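Nicotinate-nucleotide diphosphorylase (Carboxylating) (Streptococcus pyogenes GA06023, PDB 5HUO) probably converts quinolinate and 5-phospho-alpha-D-ribose 1-diphosphate into nicotinate ribonucleotide, carbon dioxide and diphosphate, a step of NAD(+) biosynthesis. Local coordinates at residues V95-P100 and L114-I119; V69-K74 and L302-K307; S266-S271 and A286-S291; T146-E151 and I274-I279. All blocks are in the same frame, centred on the assembly; numbering follows the deposited sequence.

Contact 1. Residues V95-P100 and L114-I119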
loop_
_atom_site.group_PDB
_atom_site.type_symbol
_atom_site.label_atom_id
_atom_site.label_comp_id
_atom_site.label_asym_id
_atom_site.label_seq_id
_atom_site.Cartn_x
_atom_site.Cartn_y
_atom_site.Cartn_z
ATOM N N VAL A 95 21.681 1.831 14.571
ATOM C CA VAL A 95 21.693 2.498 15.844
ATOM C C VAL A 95 21.752 1.454 16.897
ATOM O O VAL A 95 21.048 0.461 16.830
ATOM C CB VAL A 95 20.429 3.353 16.043
ATOM C CG1 VAL A 95 20.372 3.963 17.435
ATOM C CG2 VAL A 95 20.368 4.478 15.012
ATOM N N THR A 96 22.571 1.684 17.903
ATOM C CA THR A 96 22.675 0.749 19.042
ATOM C C THR A 96 22.268 1.411 20.332
ATOM O O THR A 96 22.174 2.638 20.395
ATOM C CB THR A 96 24.090 0.193 19.187
ATOM O OG1 THR A 96 25.016 1.273 19.331
ATOM C CG2 THR A 96 24.445 -0.617 17.958
ATOM N N PHE A 97 22.035 0.600 21.351
ATOM C CA PHE A 97 21.552 1.136 22.609
ATOM C C PHE A 97 22.304 0.601 23.767
ATOM O O PHE A 97 22.851 -0.453 23.713
ATOM C CB PHE A 97 20.090 0.804 22.794
ATOM C CG PHE A 97 19.217 1.307 21.685
ATOM C CD1 PHE A 97 18.657 2.554 21.754
ATOM C CD2 PHE A 97 18.981 0.546 20.573
ATOM C CE1 PHE A 97 17.854 3.027 20.713
ATOM C CE2 PHE A 97 18.175 1.024 19.554
ATOM C CZ PHE A 97 17.625 2.258 19.616
ATOM N N GLN A 98 22.329 1.364 24.824
ATOM C CA GLN A 98 22.870 0.919 26.083
ATOM C C GLN A 98 21.799 1.171 27.126
ATOM O O GLN A 98 21.188 2.242 27.146
ATOM C CB GLN A 98 24.118 1.678 26.422
ATOM C CG GLN A 98 25.381 1.095 25.818
ATOM C CD GLN A 98 26.582 2.052 25.899
ATOM O OE1 GLN A 98 26.536 3.113 26.531
ATOM N NE2 GLN A 98 27.660 1.658 25.289
ATOM N N ASN A 99 21.608 0.208 28.019
ATOM C CA ASN A 99 20.589 0.309 29.051
ATOM C C ASN A 99 21.239 0.026 30.413
ATOM O O ASN A 99 21.060 -1.053 30.978
ATOM C CB ASN A 99 19.442 -0.674 28.768
ATOM C CG ASN A 99 18.200 -0.391 29.587
ATOM O OD1 ASN A 99 18.212 0.334 30.614
ATOM N ND2 ASN A 99 17.132 -0.980 29.179
ATOM N N PRO A 100 21.953 1.007 30.965
ATOM C CA PRO A 100 22.667 0.905 32.225
ATOM C C PRO A 100 21.880 0.351 33.369
ATOM O O PRO A 100 22.438 -0.412 34.150
ATOM C CB PRO A 100 23.004 2.359 32.555
ATOM C CG PRO A 100 23.094 3.034 31.249
ATOM C CD PRO A 100 21.994 2.392 30.449
ATOM N N LEU A 114 17.803 7.804 34.005
ATOM C CA LEU A 114 18.417 7.493 32.719
ATOM C C LEU A 114 17.872 6.137 32.193
ATOM O O LEU A 114 18.331 5.058 32.565
ATOM C CB LEU A 114 19.935 7.463 32.828
ATOM C CG LEU A 114 20.665 6.923 31.595
ATOM C CD1 LEU A 114 20.523 7.856 30.438
ATOM C CD2 LEU A 114 22.143 6.731 31.910
ATOM N N VAL A 115 16.914 6.231 31.298
ATOM C CA VAL A 115 16.237 5.059 30.773
ATOM C C VAL A 115 17.057 4.331 29.693
ATOM O O VAL A 115 17.192 3.133 29.706
ATOM C CB VAL A 115 14.891 5.457 30.183
ATOM C CG1 VAL A 115 14.186 4.239 29.585
ATOM C CG2 VAL A 115 14.017 6.099 31.259
ATOM N N LEU A 116 17.630 5.098 28.790
ATOM C CA LEU A 116 18.440 4.562 27.707
ATOM C C LEU A 116 19.513 5.551 27.236
ATOM O O LEU A 116 19.334 6.756 27.306
ATOM C CB LEU A 116 17.561 4.246 26.489
ATOM C CG LEU A 116 17.060 2.852 26.271
ATOM C CD1 LEU A 116 16.667 2.742 24.810
ATOM C CD2 LEU A 116 18.045 1.750 26.578
ATOM N N GLU A 117 20.574 4.977 26.675
ATOM C CA GLU A 117 21.509 5.703 25.877
ATOM C C GLU A 117 21.382 5.210 24.485
ATOM O O GLU A 117 21.285 4.034 24.234
ATOM C CB GLU A 117 22.907 5.516 26.395
ATOM C CG GLU A 117 23.200 6.397 27.607
ATOM C CD GLU A 117 24.434 5.960 28.409
ATOM O OE1 GLU A 117 24.811 4.768 28.396
ATOM O OE2 GLU A 117 24.990 6.852 29.105
ATOM N N ILE A 118 21.319 6.154 23.576
ATOM C CA ILE A 118 21.188 5.869 22.154
ATOM C C ILE A 118 22.475 6.255 21.391
ATOM O O ILE A 118 22.899 7.407 21.438
ATOM C CB ILE A 118 20.016 6.631 21.517
ATOM C CG1 ILE A 118 18.730 6.335 22.218
ATOM C CG2 ILE A 118 19.848 6.229 20.040
ATOM C CD1 ILE A 118 18.376 7.335 23.288
ATOM N N ILE A 119 23.060 5.290 20.672
ATOM C CA ILE A 119 24.348 5.489 19.975
ATOM C C ILE A 119 24.242 5.273 18.481
ATOM O O ILE A 119 23.810 4.250 18.028
ATOM C CB ILE A 119 25.448 4.557 20.470
ATOM C CG1 ILE A 119 25.836 4.894 21.883
ATOM C CG2 ILE A 119 26.681 4.691 19.621
ATOM C CD1 ILE A 119 25.090 4.044 22.891
HETATM O O HOH W 1 19.228 2.691 31.796
#

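Contact 2. Residues V69-K74 and L302-K307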
loop_
_atom_site.group_PDB
_atom_site.type_symbol
_atom_site.label_atom_id
_atom_site.label_comp_id
_atom_site.label_asym_id
_atom_site.label_seq_id
_atom_site.Cartn_x
_atom_site.Cartn_y
_atom_site.Cartn_z
ATOM N N VAL A 69 23.371 9.971 22.829
ATOM C CA VAL A 69 22.332 10.793 23.438
ATOM C C VAL A 69 21.623 9.974 24.473
ATOM O O VAL A 69 21.480 8.786 24.328
ATOM C CB VAL A 69 21.225 11.180 22.486
ATOM C CG1 VAL A 69 20.359 12.270 23.112
ATOM C CG2 VAL A 69 21.782 11.761 21.257
ATOM N N SER A 70 21.153 10.640 25.506
ATOM C CA SER A 70 20.497 9.995 26.629
ATOM C C SER A 70 18.997 10.270 26.674
ATOM O O SER A 70 18.544 11.396 26.473
ATOM C CB SER A 70 21.159 10.437 27.930
ATOM O OG SER A 70 22.471 9.937 27.979
ATOM N N LEU A 71 18.259 9.231 26.974
ATOM C CA LEU A 71 16.842 9.328 27.170
ATOM C C LEU A 71 16.561 9.415 28.670
ATOM O O LEU A 71 16.890 8.501 29.411
ATOM C CB LEU A 71 16.132 8.113 26.602
ATOM C CG LEU A 71 14.608 8.057 26.845
ATOM C CD1 LEU A 71 13.847 9.161 26.141
ATOM C CD2 LEU A 71 14.102 6.700 26.404
ATOM N N PHE A 72 15.938 10.506 29.088
ATOM C CA PHE A 72 15.635 10.760 30.478
ATOM C C PHE A 72 14.131 10.799 30.723
ATOM O O PHE A 72 13.375 11.421 29.974
ATOM C CB PHE A 72 16.219 12.102 30.939
ATOM C CG PHE A 72 17.701 12.098 31.078
ATOM C CD1 PHE A 72 18.293 11.480 32.185
ATOM C CD2 PHE A 72 18.519 12.727 30.132
ATOM C CE1 PHE A 72 19.671 11.424 32.295
ATOM C CE2 PHE A 72 19.882 12.695 30.272
ATOM C CZ PHE A 72 20.455 12.038 31.342
ATOM N N ALA A 73 13.717 10.161 31.792
ATOM C CA ALA A 73 12.371 10.335 32.257
ATOM C C ALA A 73 12.282 11.699 32.893
ATOM O O ALA A 73 13.171 12.091 33.632
ATOM C CB ALA A 73 12.013 9.258 33.271
ATOM N N LYS A 74 11.197 12.413 32.650
ATOM C CA LYS A 74 11.011 13.762 33.216
ATOM C C LYS A 74 9.822 13.911 34.134
ATOM O O LYS A 74 9.468 15.003 34.549
ATOM C CB LYS A 74 10.944 14.760 32.089
ATOM C CG LYS A 74 12.328 14.989 31.516
ATOM C CD LYS A 74 13.098 15.944 32.454
ATOM C CE LYS A 74 14.648 15.791 32.445
ATOM N NZ LYS A 74 15.323 16.765 31.500
ATOM N N LEU A 302 3.177 11.059 29.146
ATOM C CA LEU A 302 4.187 11.161 30.174
ATOM C C LEU A 302 5.423 11.832 29.607
ATOM O O LEU A 302 5.951 11.417 28.583
ATOM C CB LEU A 302 4.555 9.779 30.689
ATOM C CG LEU A 302 5.325 9.737 32.005
ATOM C CD1 LEU A 302 4.329 9.998 33.131
ATOM C CD2 LEU A 302 5.976 8.361 32.206
ATOM N N ASP A 303 5.950 12.814 30.326
ATOM C CA ASP A 303 7.087 13.597 29.846
ATOM C C ASP A 303 8.480 12.840 29.911
ATOM O O ASP A 303 8.808 12.160 30.933
ATOM C CB ASP A 303 7.115 14.922 30.576
ATOM C CG ASP A 303 8.014 15.987 29.860
ATOM O OD1 ASP A 303 8.357 15.847 28.657
ATOM O OD2 ASP A 303 8.394 16.982 30.527
ATOM N N PHE A 304 9.207 12.880 28.795
ATOM C CA PHE A 304 10.575 12.400 28.667
ATOM C C PHE A 304 11.352 13.466 27.874
ATOM O O PHE A 304 10.748 14.297 27.224
ATOM C CB PHE A 304 10.703 11.105 27.839
ATOM C CG PHE A 304 10.157 9.872 28.488
ATOM C CD1 PHE A 304 8.777 9.587 28.443
ATOM C CD2 PHE A 304 10.982 8.974 29.101
ATOM C CE1 PHE A 304 8.262 8.453 29.014
ATOM C CE2 PHE A 304 10.479 7.810 29.678
ATOM C CZ PHE A 304 9.129 7.552 29.639
ATOM N N SER A 305 12.688 13.409 27.920
ATOM C CA SER A 305 13.482 14.184 27.020
ATOM C C SER A 305 14.731 13.423 26.618
ATOM O O SER A 305 15.185 12.534 27.278
ATOM C CB SER A 305 13.860 15.511 27.632
ATOM O OG SER A 305 15.034 15.367 28.431
ATOM N N MET A 306 15.264 13.795 25.469
ATOM C CA MET A 306 16.542 13.273 24.955
ATOM C C MET A 306 17.529 14.420 24.973
ATOM O O MET A 306 17.326 15.440 24.313
ATOM C CB MET A 306 16.420 12.763 23.552
ATOM C CG MET A 306 16.004 11.341 23.499
ATOM S SD MET A 306 15.647 10.762 21.832
ATOM C CE MET A 306 17.101 11.236 20.893
ATOM N N LYS A 307 18.580 14.247 25.748
ATOM C CA LYS A 307 19.525 15.309 26.032
ATOM C C LYS A 307 20.926 14.722 26.211
ATOM O O LYS A 307 21.116 13.500 26.263
ATOM C CB LYS A 307 19.079 16.079 27.322
ATOM C CG LYS A 307 18.427 17.414 27.071
ATOM C CD LYS A 307 17.384 17.755 28.116
ATOM C CE LYS A 307 16.524 18.974 27.679
ATOM N NZ LYS A 307 15.260 19.170 28.496
#

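Contact 3. Residues S266-S271 and A286-S291. With SO4 (sulfate ion), chain H; SO4 (sulfate ion), chain G.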
loop_
_atom_site.group_PDB
_atom_site.type_symbol
_atom_site.label_atom_id
_atom_site.label_comp_id
_atom_site.label_asym_id
_atom_site.label_seq_id
_atom_site.Cartn_x
_atom_site.Cartn_y
_atom_site.Cartn_z
ATOM N N SER A 266 -22.950 -15.822 35.352
ATOM C CA SER A 266 -22.139 -15.084 34.385
ATOM C C SER A 266 -21.063 -14.265 35.064
ATOM O O SER A 266 -21.124 -13.997 36.257
ATOM C CB SER A 266 -23.012 -14.132 33.571
ATOM O OG SER A 266 -24.129 -14.835 33.118
ATOM N N ARG A 267 -20.106 -13.827 34.255
ATOM C CA ARG A 267 -19.094 -12.849 34.692
ATOM C C ARG A 267 -19.710 -11.467 34.705
ATOM O O ARG A 267 -20.631 -11.192 33.950
ATOM C CB ARG A 267 -17.917 -12.792 33.755
ATOM C CG ARG A 267 -17.124 -14.049 33.658
ATOM C CD ARG A 267 -16.309 -14.185 34.915
ATOM N NE ARG A 267 -15.534 -15.394 34.876
ATOM C CZ ARG A 267 -14.904 -15.940 35.908
ATOM N NH1 ARG A 267 -14.930 -15.389 37.091
ATOM N NH2 ARG A 267 -14.206 -17.063 35.738
ATOM N N ILE A 268 -19.246 -10.637 35.623
ATOM C CA ILE A 268 -19.886 -9.344 35.832
ATOM C C ILE A 268 -18.891 -8.250 35.617
ATOM O O ILE A 268 -17.818 -8.237 36.235
ATOM C CB ILE A 268 -20.541 -9.188 37.213
ATOM C CG1 ILE A 268 -21.503 -10.353 37.507
ATOM C CG2 ILE A 268 -21.294 -7.858 37.307
ATOM C CD1 ILE A 268 -21.920 -10.450 38.988
ATOM N N GLU A 269 -19.274 -7.346 34.725
ATOM C CA GLU A 269 -18.502 -6.137 34.410
ATOM C C GLU A 269 -19.313 -4.917 34.832
ATOM O O GLU A 269 -20.515 -4.887 34.579
ATOM C CB GLU A 269 -18.181 -6.052 32.911
ATOM C CG GLU A 269 -17.784 -4.653 32.376
ATOM C CD GLU A 269 -17.401 -4.632 30.864
ATOM O OE1 GLU A 269 -16.833 -3.624 30.359
ATOM O OE2 GLU A 269 -17.659 -5.651 30.161
ATOM N N CYS A 270 -18.678 -3.953 35.488
ATOM C CA CYS A 270 -19.290 -2.670 35.685
ATOM C C CYS A 270 -18.646 -1.690 34.741
ATOM O O CYS A 270 -17.447 -1.669 34.560
ATOM C CB CYS A 270 -19.169 -2.178 37.110
ATOM S SG CYS A 270 -20.307 -3.014 38.249
ATOM N N SER A 271 -19.456 -0.810 34.172
ATOM C CA SER A 271 -18.951 0.206 33.228
ATOM C C SER A 271 -19.786 1.471 33.228
ATOM O O SER A 271 -20.884 1.506 33.777
ATOM C CB SER A 271 -18.939 -0.361 31.851
ATOM O OG SER A 271 -18.465 0.596 30.926
ATOM N N ALA A 286 -18.184 -8.244 44.576
ATOM C CA ALA A 286 -17.942 -9.532 43.947
ATOM C C ALA A 286 -18.351 -9.402 42.478
ATOM O O ALA A 286 -19.251 -10.070 41.980
ATOM C CB ALA A 286 -18.716 -10.650 44.638
ATOM N N ILE A 287 -17.665 -8.508 41.797
ATOM C CA ILE A 287 -17.751 -8.402 40.348
ATOM C C ILE A 287 -16.416 -8.818 39.851
ATOM O O ILE A 287 -15.433 -8.778 40.585
ATOM C CB ILE A 287 -18.088 -6.986 39.866
ATOM C CG1 ILE A 287 -16.989 -5.993 40.238
ATOM C CG2 ILE A 287 -19.393 -6.539 40.477
ATOM C CD1 ILE A 287 -17.199 -4.629 39.625
ATOM N N ASP A 288 -16.377 -9.178 38.587
ATOM C CA ASP A 288 -15.128 -9.655 37.975
ATOM C C ASP A 288 -14.217 -8.535 37.464
ATOM O O ASP A 288 -13.001 -8.605 37.629
ATOM C CB ASP A 288 -15.430 -10.640 36.879
ATOM C CG ASP A 288 -16.205 -11.849 37.408
ATOM O OD1 ASP A 288 -15.562 -12.722 38.040
ATOM O OD2 ASP A 288 -17.432 -11.917 37.164
ATOM N N TYR A 289 -14.805 -7.527 36.833
ATOM C CA TYR A 289 -14.013 -6.369 36.378
ATOM C C TYR A 289 -14.808 -5.074 36.136
ATOM O O TYR A 289 -16.029 -5.063 36.182
ATOM C CB TYR A 289 -13.251 -6.715 35.133
ATOM C CG TYR A 289 -14.079 -6.990 33.889
ATOM C CD1 TYR A 289 -14.676 -8.221 33.687
ATOM C CD2 TYR A 289 -14.145 -6.075 32.872
ATOM C CE1 TYR A 289 -15.330 -8.506 32.501
ATOM C CE2 TYR A 289 -14.805 -6.345 31.685
ATOM C CZ TYR A 289 -15.410 -7.569 31.502
ATOM O OH TYR A 289 -16.097 -7.831 30.323
ATOM N N VAL A 290 -14.067 -3.988 35.960
ATOM C CA VAL A 290 -14.604 -2.736 35.483
ATOM C C VAL A 290 -13.867 -2.290 34.242
ATOM O O VAL A 290 -12.717 -2.696 33.989
ATOM C CB VAL A 290 -14.449 -1.616 36.500
ATOM C CG1 VAL A 290 -15.173 -1.989 37.767
ATOM C CG2 VAL A 290 -12.991 -1.282 36.780
ATOM N N SER A 291 -14.512 -1.440 33.464
ATOM C CA SER A 291 -13.890 -0.917 32.201
ATOM C C SER A 291 -13.969 0.591 32.132
ATOM O O SER A 291 -14.967 1.198 32.567
ATOM C CB SER A 291 -14.516 -1.563 30.933
ATOM O OG SER A 291 -15.888 -1.167 30.770
HETATM S S SO4 H . -14.594 -17.806 32.406
HETATM O O1 SO4 H . -13.422 -16.914 32.611
HETATM O O2 SO4 H . -14.422 -19.163 33.026
HETATM O O3 SO4 H . -14.877 -17.854 30.946
HETATM O O4 SO4 H . -15.760 -17.198 33.064
HETATM S S SO4 G . -12.064 -18.543 38.441
HETATM O O1 SO4 G . -11.402 -18.171 39.710
HETATM O O2 SO4 G . -12.091 -20.020 38.279
HETATM O O3 SO4 G . -13.442 -17.992 38.469
HETATM O O4 SO4 G . -11.299 -17.965 37.315
#

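Contact 4. Residues T146-E151 and I274-I279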
loop_
_atom_site.group_PDB
_atom_site.type_symbol
_atom_site.label_atom_id
_atom_site.label_comp_id
_atom_site.label_asym_id
_atom_site.label_seq_id
_atom_site.Cartn_x
_atom_site.Cartn_y
_atom_site.Cartn_z
ATOM N N THR A 146 -3.369 3.772 33.652
ATOM C CA THR A 146 -3.911 2.442 33.967
ATOM C C THR A 146 -3.451 1.982 35.362
ATOM O O THR A 146 -4.257 1.629 36.214
ATOM C CB THR A 146 -3.477 1.412 32.934
ATOM O OG1 THR A 146 -3.969 1.804 31.655
ATOM C CG2 THR A 146 -4.023 0.036 33.285
ATOM N N ALA A 147 -2.156 2.108 35.604
ATOM C CA ALA A 147 -1.569 1.820 36.914
ATOM C C ALA A 147 -2.205 2.607 38.025
ATOM O O ALA A 147 -2.487 2.068 39.092
ATOM C CB ALA A 147 -0.084 2.071 36.920
ATOM N N ALA A 148 -2.449 3.877 37.768
ATOM C CA ALA A 148 -3.086 4.763 38.760
ATOM C C ALA A 148 -4.520 4.298 39.088
ATOM O O ALA A 148 -4.961 4.364 40.239
ATOM C CB ALA A 148 -3.098 6.188 38.260
ATOM N N TYR A 149 -5.263 3.908 38.062
ATOM C CA TYR A 149 -6.620 3.428 38.255
ATOM C C TYR A 149 -6.631 2.165 39.096
ATOM O O TYR A 149 -7.456 1.993 39.979
ATOM C CB TYR A 149 -7.286 3.136 36.909
ATOM C CG TYR A 149 -8.016 4.333 36.263
ATOM C CD1 TYR A 149 -7.423 5.563 36.182
ATOM C CD2 TYR A 149 -9.296 4.198 35.719
ATOM C CE1 TYR A 149 -8.070 6.605 35.567
ATOM C CE2 TYR A 149 -9.938 5.248 35.120
ATOM C CZ TYR A 149 -9.326 6.445 35.058
ATOM O OH TYR A 149 -9.955 7.517 34.463
ATOM N N VAL A 150 -5.705 1.270 38.793
ATOM C CA VAL A 150 -5.628 0.013 39.545
ATOM C C VAL A 150 -5.434 0.299 41.036
ATOM O O VAL A 150 -6.093 -0.286 41.866
ATOM C CB VAL A 150 -4.499 -0.910 39.020
ATOM C CG1 VAL A 150 -4.178 -2.015 40.011
ATOM C CG2 VAL A 150 -4.916 -1.523 37.707
ATOM N N GLU A 151 -4.484 1.171 41.357
ATOM C CA GLU A 151 -4.231 1.532 42.724
ATOM C C GLU A 151 -5.429 2.207 43.395
ATOM O O GLU A 151 -5.802 1.849 44.478
ATOM C CB GLU A 151 -3.050 2.448 42.838
ATOM C CG GLU A 151 -2.826 2.837 44.287
ATOM C CD GLU A 151 -1.395 3.096 44.621
ATOM O OE1 GLU A 151 -0.632 3.575 43.726
ATOM O OE2 GLU A 151 -1.069 2.845 45.821
ATOM N N ILE A 274 -16.688 5.993 35.054
ATOM C CA ILE A 274 -15.613 5.392 35.839
ATOM C C ILE A 274 -14.343 6.167 35.568
ATOM O O ILE A 274 -13.798 6.127 34.474
ATOM C CB ILE A 274 -15.375 3.902 35.536
ATOM C CG1 ILE A 274 -16.602 3.074 35.960
ATOM C CG2 ILE A 274 -14.096 3.434 36.239
ATOM C CD1 ILE A 274 -16.555 1.604 35.618
ATOM N N ASP A 275 -13.869 6.834 36.604
ATOM C CA ASP A 275 -12.632 7.603 36.531
ATOM C C ASP A 275 -11.827 7.472 37.843
ATOM O O ASP A 275 -12.199 6.689 38.735
ATOM C CB ASP A 275 -12.951 9.058 36.160
ATOM C CG ASP A 275 -13.577 9.862 37.319
ATOM O OD1 ASP A 275 -13.188 9.685 38.501
ATOM O OD2 ASP A 275 -14.431 10.716 37.018
ATOM N N MET A 276 -10.761 8.254 37.958
ATOM C CA MET A 276 -9.919 8.249 39.163
ATOM C C MET A 276 -10.678 8.404 40.487
ATOM O O MET A 276 -10.412 7.708 41.445
ATOM C CB MET A 276 -8.875 9.358 39.091
ATOM C CG MET A 276 -7.610 8.917 38.412
ATOM S SD MET A 276 -6.790 7.714 39.446
ATOM C CE MET A 276 -5.496 8.728 40.122
ATOM N N THR A 277 -11.590 9.362 40.532
ATOM C CA THR A 277 -12.379 9.659 41.758
ATOM C C THR A 277 -13.412 8.543 42.042
ATOM O O THR A 277 -13.534 8.037 43.144
ATOM C CB THR A 277 -13.066 11.060 41.680
ATOM O OG1 THR A 277 -13.889 11.140 40.506
ATOM C CG2 THR A 277 -12.012 12.166 41.637
ATOM N N THR A 278 -14.148 8.184 41.013
ATOM C CA THR A 278 -15.218 7.196 41.084
ATOM C C THR A 278 -14.777 5.743 41.310
ATOM O O THR A 278 -15.445 4.981 41.970
ATOM C CB THR A 278 -15.928 7.198 39.739
ATOM O OG1 THR A 278 -16.213 8.539 39.383
ATOM C CG2 THR A 278 -17.179 6.424 39.799
ATOM N N ILE A 279 -13.655 5.345 40.721
ATOM C CA ILE A 279 -13.304 3.913 40.653
ATOM C C ILE A 279 -13.293 3.195 42.033
ATOM O O ILE A 279 -13.545 2.019 42.113
ATOM C CB ILE A 279 -11.994 3.667 39.884
ATOM C CG1 ILE A 279 -11.832 2.183 39.602
ATOM C CG2 ILE A 279 -10.803 4.153 40.673
ATOM C CD1 ILE A 279 -10.922 1.884 38.453
#

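Contact 1. Residues V95-P100 and L114-I119
F97 and I118, a non-hydrogen-bonded pair on two antiparallel strands, send their side chains the same way and side by side, I118 CG1 reaching the edge of the phenyl ring 3.7 Å from F97 CE1. L116 meets the ring obliquely: its CD1 lies 3.7 Å from F97 CD1, while the other branch, CD2, packs against N99 CB at 3.6 Å. V95 extends this apolar row. With CG1 anti to the backbone N (chi1 175°), it places that methyl 3.5 Å from I118 CG2. Helix 82-92 covers this side, F89 touching V95 and Q86 touching F97 and L116. T96, Q98, E117 and I119 occupy the other face, where T96 OG1 lies 3.5 Å from I119 CB and E117 also has a long, weak ion pair with K68. Paired backbone bonds join T96 to I119 and Q98 to E117, E117 N lying 2.8 Å from Q98 O. V115 and L116 both face L71 on the next strand, a classic beta bulge. The chemistry is thus two-sided: hydrocarbon against a helix on one face, a mixed face of T96, Q98 and E117 with the apolar I119 on the other, at the edge of the four-stranded sheet, where 95-98 is the outermost strand.

Contact 2. Residues V69-K74 and L302-K307
F72 N gives S305 O a nearly straight bond, 2.8 Å long with an N-H...O angle of 175°. It belongs to an antiparallel beta ladder in which strand 304-311, from the C-terminal end of the chain, forms an outer strand of the four-stranded sheet of the N-terminal domain. S70 with K307 and F72 with S305 are the hydrogen-bonded pairs; L71 with M306, between them, and A73 with F304, beyond, are the non-hydrogen-bonded pairs. On the face carrying L71, A73, F304 and M306 the packing is apolar. L71 CD1, carried there with CG anti to the backbone N (chi1 176°), sits between its two neighbours, 4.1 Å from F304 CB and 4.0 Å from M306 CG. The F304 ring is approached obliquely by the A73 backbone, with F304 CD2 3.7 Å from A73 CA, and V69 CG1 reaches M306 CB at 4.0 Å. Helices 82-92 and 122-153 close over this face, F85 touching both L71 and M306, and L136 touching F304. The opposite face carries S70, F72, S305 and K307. Here K74, bent at chi2 and chi4, brings its ammonium back along the strand to S305 OG, a weak bond. The K74 and K307 side chains cross at about a right angle with their NZ atoms close, a like-charge approach that probably costs some energy. At the strand end K74 N reaches D303 O at 3.0 Å, the donor standing 40° out of the carbonyl plane.

Contact 3. Residues S266-S271 and A286-S291
The Y289 ring fills the hollow beside the extended chain of E269, whose CB lies over one face, 3.7 Å from the ring centroid and offset toward the rim. They are partners on neighbouring parallel strands of the alpha/beta barrel domain, joined by a loop without a regular helix. F161 of the same chain and F220 of a second subunit also meet this ring. At the end of E269, S291 OG bonds OE1 at 2.7 Å on its anti lone pair, while a bond from H186 to OE2 rests on a less certain atom position. On the other face, I287 is the knob, its CD1 3.8 Å from C270 SG. Its CG2 meets I268 CG2 at 3.9 Å, the two side chains crossing at about a right angle, and I255, I259 and I262 of helix 252-262 pack around them. D288 fills the notch at the strand start. D288 OD2 takes I268 N at 2.7 Å, and OD1 takes R267 NH1 in a salt bridge from above the carboxylate plane, the flat groups standing 85° apart. R267 also bonds two sulfates at its guanidinium edge, with NE 2.6 Å from O4 of the chain H ion. At the far end the side chain of S271 is about 5 Å from another sulfate, probably from the crystallisation liquor, though such ions often mark pockets. There S271 OG donates to S291 OG at 3.1 Å.

Contact 4. Residues T146-E151 and I274-I279
The Y149 ring projects from its helix into the loop 274-279, with the carbonyl oxygen of I274 at its edge, near the ring plane and 4.0 Å from Y149 CE2. The other neighbours come obliquely: M276 CG lies 3.7 Å from Y149 CE1, I279 CD1 lies 3.9 Å from Y149 CD2, and the backbone of D275 passes the hydroxyl end, its CA 3.4 Å from Y149 OH. M276, bent at chi2 and chi3, brings its sulfur beside the ring in an oblique Met-aromatic contact, 4.8 Å from SD to the ring centroid and 49° off the normal. The same bends bring M276 CE to A148 CB, 4.0 Å away, so M276 touches both A148 and Y149. I279 points at the helix, its CD1 also near Y149 O. The loop holds its own shape through D275, whose OD1 accepts from T278 N, an Asx motif, and on its syn lone pair from T277 OG1 at 2.6 Å; I279 N closes the turn onto D275 O. In the fold the contact sets the long helix 122-153 against the barrel: S294 and L295 of helix 294-297 touch Y149 as well, A152 and L153 of the same long helix also pack on I279, and strand 289-291 lies behind the loop, its V290 packing on both I274 and I279.

In the fold
From the N terminus, contact 2 opens first, at 69-74, and closes last, at 302-307, so the other three all nest within its loop. Contact 1 forms and closes early, as an antiparallel pairing of 95-100 with 114-119; it touches contact 2 because strands 114-119 and 66-73 are neighbours in one sheet. The long helix 122-153 then leads away to the other domain, where contact 4 opens at 146-151. Contact 3 opens at 266-271, contact 4 closes at 274-279, and contact 3 closes at 286-291, so the two cross, and they touch through I274, V290 and S291. The chain finally returns to the first sheet, tying the barrel domain back to the N-terminal one.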